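Choline kinase (Cryptosporidium parvum, PDB 3MES) probably phosphorylates choline, and perhaps ethanolamine, in a nucleotide- and magnesium-dependent kinase reaction. Local coordinates at residues L235-I239 against V362-I366; S257-S261 against N292-A296. All coordinates share one frame; numbering follows the deposited sequence.

Contact 1: residues L235-I239 against V362-I366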
loop_
_atom_site.group_PDB
_atom_site.type_symbol
_atom_site.label_atom_id
_atom_site.label_comp_id
_atom_site.label_asym_id
_atom_site.label_seq_id
_atom_site.Cartn_x
_atom_site.Cartn_y
_atom_site.Cartn_z
ATOM N N LEU B 235 -20.552 18.736 -23.923
ATOM C CA LEU B 235 -19.806 17.950 -22.945
ATOM C C LEU B 235 -20.528 16.688 -22.480
ATOM O O LEU B 235 -19.903 15.645 -22.295
ATOM C CB LEU B 235 -19.420 18.823 -21.748
ATOM C CG LEU B 235 -18.195 18.359 -20.961
ATOM C CD1 LEU B 235 -17.103 17.887 -21.906
ATOM C CD2 LEU B 235 -17.688 19.473 -20.060
ATOM N N GLU B 236 -21.840 16.784 -22.293
ATOM C CA GLU B 236 -22.631 15.637 -21.855
ATOM C C GLU B 236 -22.711 14.553 -22.932
ATOM O O GLU B 236 -22.440 13.383 -22.665
ATOM C CB GLU B 236 -24.030 16.075 -21.408
ATOM C CG GLU B 236 -24.030 16.903 -20.127
ATOM C CD GLU B 236 -25.426 17.162 -19.578
ATOM O OE1 GLU B 236 -26.375 16.454 -19.979
ATOM O OE2 GLU B 236 -25.572 18.073 -18.734
ATOM N N GLU B 237 -23.079 14.943 -24.147
ATOM C CA GLU B 237 -23.124 13.999 -25.260
ATOM C C GLU B 237 -21.788 13.277 -25.401
ATOM O O GLU B 237 -21.742 12.084 -25.696
ATOM C CB GLU B 237 -23.473 14.713 -26.570
ATOM C CG GLU B 237 -24.902 15.233 -26.647
ATOM C CD GLU B 237 -25.152 16.407 -25.717
ATOM O OE1 GLU B 237 -24.235 16.765 -24.946
ATOM O OE2 GLU B 237 -26.267 16.973 -25.756
ATOM N N LEU B 238 -20.702 14.012 -25.181
ATOM C CA LEU B 238 -19.359 13.462 -25.320
ATOM C C LEU B 238 -19.063 12.375 -24.287
ATOM O O LEU B 238 -18.548 11.309 -24.628
ATOM C CB LEU B 238 -18.318 14.579 -25.230
ATOM C CG LEU B 238 -16.853 14.167 -25.361
ATOM C CD1 LEU B 238 -15.981 15.380 -25.645
ATOM C CD2 LEU B 238 -16.384 13.441 -24.108
ATOM N N ILE B 239 -19.390 12.645 -23.027
ATOM C CA ILE B 239 -19.153 11.687 -21.951
ATOM C C ILE B 239 -20.157 10.536 -21.961
ATOM O O ILE B 239 -19.824 9.411 -21.592
ATOM C CB ILE B 239 -19.189 12.367 -20.567
ATOM C CG1 ILE B 239 -17.848 13.041 -20.263
ATOM C CG2 ILE B 239 -19.507 11.346 -19.487
ATOM C CD1 ILE B 239 -17.458 14.111 -21.253
ATOM N N VAL B 362 -11.616 9.412 -21.649
ATOM C CA VAL B 362 -12.643 10.397 -21.961
ATOM C C VAL B 362 -12.814 11.400 -20.824
ATOM O O VAL B 362 -12.933 12.600 -21.055
ATOM C CB VAL B 362 -13.998 9.719 -22.245
ATOM C CG1 VAL B 362 -15.136 10.723 -22.109
ATOM C CG2 VAL B 362 -13.992 9.075 -23.625
ATOM N N PHE B 363 -12.821 10.898 -19.593
ATOM C CA PHE B 363 -13.034 11.741 -18.423
ATOM C C PHE B 363 -11.896 12.728 -18.169
ATOM O O PHE B 363 -11.994 13.568 -17.276
ATOM C CB PHE B 363 -13.264 10.879 -17.179
ATOM C CG PHE B 363 -14.612 10.217 -17.141
ATOM C CD1 PHE B 363 -15.715 10.894 -16.645
ATOM C CD2 PHE B 363 -14.776 8.921 -17.600
ATOM C CE1 PHE B 363 -16.959 10.290 -16.609
ATOM C CE2 PHE B 363 -16.017 8.311 -17.565
ATOM C CZ PHE B 363 -17.110 8.994 -17.069
ATOM N N THR B 364 -10.818 12.627 -18.945
ATOM C CA THR B 364 -9.687 13.537 -18.781
ATOM C C THR B 364 -10.089 14.963 -19.140
ATOM O O THR B 364 -9.553 15.931 -18.590
ATOM C CB THR B 364 -8.472 13.123 -19.645
ATOM O OG1 THR B 364 -8.847 13.088 -21.028
ATOM C CG2 THR B 364 -7.951 11.757 -19.229
ATOM N N LEU B 365 -11.030 15.087 -20.071
ATOM C CA LEU B 365 -11.501 16.391 -20.509
ATOM C C LEU B 365 -12.326 17.055 -19.411
ATOM O O LEU B 365 -12.302 18.276 -19.253
ATOM C CB LEU B 365 -12.321 16.264 -21.797
ATOM C CG LEU B 365 -11.666 15.530 -22.974
ATOM C CD1 LEU B 365 -12.642 15.396 -24.128
ATOM C CD2 LEU B 365 -10.390 16.230 -23.432
ATOM N N ILE B 366 -13.054 16.244 -18.651
ATOM C CA ILE B 366 -13.837 16.760 -17.536
ATOM C C ILE B 366 -12.927 17.472 -16.538
ATOM O O ILE B 366 -13.284 18.514 -15.992
ATOM C CB ILE B 366 -14.617 15.639 -16.821
ATOM C CG1 ILE B 366 -15.601 14.977 -17.788
ATOM C CG2 ILE B 366 -15.359 16.189 -15.612
ATOM C CD1 ILE B 366 -16.737 15.877 -18.229
#
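Ile239 faces Val362 with their CA atoms 6.6 Å apart, and Leu235 is paired with Ile366 at 8.1 Å between CA atoms, so the short helix 235-239 runs against the junction between helices 351-362 and 364-376 in roughly the opposite sense. Ile239 contributes most to the contact, using both branches. Its CG1 lies beside the backbone N (chi1 -81°) and carries CD1 to within 3.6 Å of Ile366 CD1, while CG2 leans obliquely on the Phe363 ring, 4.0 Å from CE1. Leu235 adds to the packing on Ile366, its CG 4.0 Å from Ile366 CD1. On the other flank Leu238 is a two-pronged fork: CD2 slides past Val362, 3.6 Å from CG1, and CD1 meets Leu365 CD1 at 3.7 Å, the two leucines crossing at about a right angle. Branched aliphatic chains suit this place because Leu238 and Ile239 can each put different branches on different neighbours. The helix turns its acids elsewhere: Glu237 forms a salt bridge with Lys244, and Glu236 is hydrogen-bonded to the hydroxyl of Tyr203. Leu365 also rests on Tyr402 and Leu409 of helix 391-411. About 310 Å² is buried here, and all the close approaches are between apolar side-chain atoms; cohesion therefore comes from dispersion and the exclusion of water, and the position of the short helix against this junction depends on complementary shape rather than on directional bonds.

Contact 2: residues S257-S261 against N292-A296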
loop_
_atom_site.group_PDB
_atom_site.type_symbol
_atom_site.label_atom_id
_atom_site.label_comp_id
_atom_site.label_asym_id
_atom_site.label_seq_id
_atom_site.Cartn_x
_atom_site.Cartn_y
_atom_site.Cartn_z
ATOM N N SER B 257 -18.774 -0.739 -18.631
ATOM C CA SER B 257 -17.471 -0.488 -18.020
ATOM C C SER B 257 -17.618 0.177 -16.657
ATOM O O SER B 257 -18.376 1.136 -16.508
ATOM C CB SER B 257 -16.613 0.389 -18.933
ATOM O OG SER B 257 -15.408 0.769 -18.289
ATOM N N PRO B 258 -16.895 -0.338 -15.652
ATOM C CA PRO B 258 -16.928 0.255 -14.316
ATOM C C PRO B 258 -16.407 1.692 -14.325
ATOM O O PRO B 258 -16.377 2.346 -13.285
ATOM C CB PRO B 258 -16.003 -0.655 -13.504
ATOM C CG PRO B 258 -16.012 -1.960 -14.243
ATOM C CD PRO B 258 -16.105 -1.580 -15.689
ATOM N N ALA B 259 -16.000 2.177 -15.494
ATOM C CA ALA B 259 -15.609 3.574 -15.634
ATOM C C ALA B 259 -16.814 4.474 -15.373
ATOM O O ALA B 259 -16.678 5.590 -14.867
ATOM C CB ALA B 259 -15.044 3.833 -17.019
ATOM N N PHE B 260 -17.996 3.978 -15.722
ATOM C CA PHE B 260 -19.224 4.746 -15.550
ATOM C C PHE B 260 -19.961 4.294 -14.292
ATOM O O PHE B 260 -21.149 4.554 -14.111
ATOM C CB PHE B 260 -20.104 4.630 -16.794
ATOM C CG PHE B 260 -19.446 5.150 -18.045
ATOM C CD1 PHE B 260 -19.468 6.501 -18.347
ATOM C CD2 PHE B 260 -18.794 4.290 -18.911
ATOM C CE1 PHE B 260 -18.862 6.982 -19.494
ATOM C CE2 PHE B 260 -18.188 4.763 -20.058
ATOM C CZ PHE B 260 -18.222 6.111 -20.350
ATOM N N SER B 261 -19.230 3.612 -13.423
ATOM C CA SER B 261 -19.757 3.199 -12.139
ATOM C C SER B 261 -19.939 4.428 -11.252
ATOM O O SER B 261 -19.166 5.386 -11.337
ATOM C CB SER B 261 -18.797 2.209 -11.484
ATOM O OG SER B 261 -19.353 1.663 -10.305
ATOM N N ASN B 292 -19.749 10.451 -7.965
ATOM C CA ASN B 292 -19.293 10.799 -9.302
ATOM C C ASN B 292 -18.883 9.544 -10.059
ATOM O O ASN B 292 -18.709 8.480 -9.459
ATOM C CB ASN B 292 -18.113 11.772 -9.211
ATOM C CG ASN B 292 -17.788 12.436 -10.540
ATOM O OD1 ASN B 292 -18.497 12.257 -11.531
ATOM N ND2 ASN B 292 -16.711 13.214 -10.561
ATOM N N PHE B 293 -18.739 9.662 -11.376
ATOM C CA PHE B 293 -18.263 8.549 -12.184
ATOM C C PHE B 293 -16.851 8.160 -11.759
ATOM O O PHE B 293 -15.966 9.010 -11.679
ATOM C CB PHE B 293 -18.287 8.901 -13.677
ATOM C CG PHE B 293 -19.664 8.885 -14.287
ATOM C CD1 PHE B 293 -20.469 7.763 -14.187
ATOM C CD2 PHE B 293 -20.145 9.984 -14.977
ATOM C CE1 PHE B 293 -21.737 7.742 -14.753
ATOM C CE2 PHE B 293 -21.407 9.970 -15.547
ATOM C CZ PHE B 293 -22.204 8.848 -15.437
ATOM N N ALA B 294 -16.643 6.876 -11.482
ATOM C CA ALA B 294 -15.325 6.389 -11.082
ATOM C C ALA B 294 -14.239 6.890 -12.026
ATOM O O ALA B 294 -13.163 7.290 -11.588
ATOM C CB ALA B 294 -15.314 4.867 -11.017
ATOM N N GLY B 295 -14.530 6.867 -13.326
ATOM C CA GLY B 295 -13.574 7.299 -14.342
ATOM C C GLY B 295 -13.177 8.757 -14.210
ATOM O O GLY B 295 -12.051 9.139 -14.530
ATOM N N ALA B 296 -14.107 9.581 -13.742
ATOM C CA ALA B 296 -13.819 10.991 -13.523
ATOM C C ALA B 296 -12.698 11.149 -12.501
ATOM O O ALA B 296 -11.727 11.872 -12.736
ATOM C CB ALA B 296 -15.072 11.725 -13.063
#
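Ala259 and Ser261 offer their backbone oxygens to the first turn of helix 294-303, whose leading N-H groups have no carbonyl of their own helix to bind. Gly295 N reaches Ala259 O at 2.9 Å along a lone pair in the carbonyl plane, and Ala294 N donates to Ser261 O, also at 2.9 Å, in a bond straight to 162° at the hydrogen. Phe293 at the N-cap cannot cap the helix with its side chain, and the two loop carbonyls take up N-H groups instead. Packing is tightest around them: Gly295, lacking a side chain, lets its CA come 4.4 Å from that of Ala259. Beside the bonds, Phe260 turns a ring edge to the face of Phe293 in a T-shaped pair, planes at 82° and centroids 5.8 Å apart. The looser side is at Pro258, partly exposed, whose ring stays clear while its O touches Ala294 CB at 3.6 Å; a serine at 261 is compatible with partial exposure, though its backbone is well engaged. Helix 351-362 covers Pro258 and Ala259, helix 247-254 touches both phenylalanines, and strand 262-265 pairs antiparallel with strand 290-293, so the contact lies where that two-stranded sheet gives way to helix 294-303.

Both contacts are buried parts of the same helical region, their centres about 12 Å apart, and neither is a surface patch. Contact 1 sets a short helix against a helix junction and relies on aliphatic shape; contact 2 joins a loop to a strand-to-helix junction, where backbone groups left over at a helix start demand hydrogen bonds. Aromatic rings bring the two together: Phe363 of contact 1 meets the Phe260 ring with planes at about 55° and also packs against Phe293 and Ala296. Ile239 O further touches Phe260 CE1. Segment 362-366 packs on helix 235-239 and, through Phe363, on helix 294-303, so the two contacts adjoin in the buried interior.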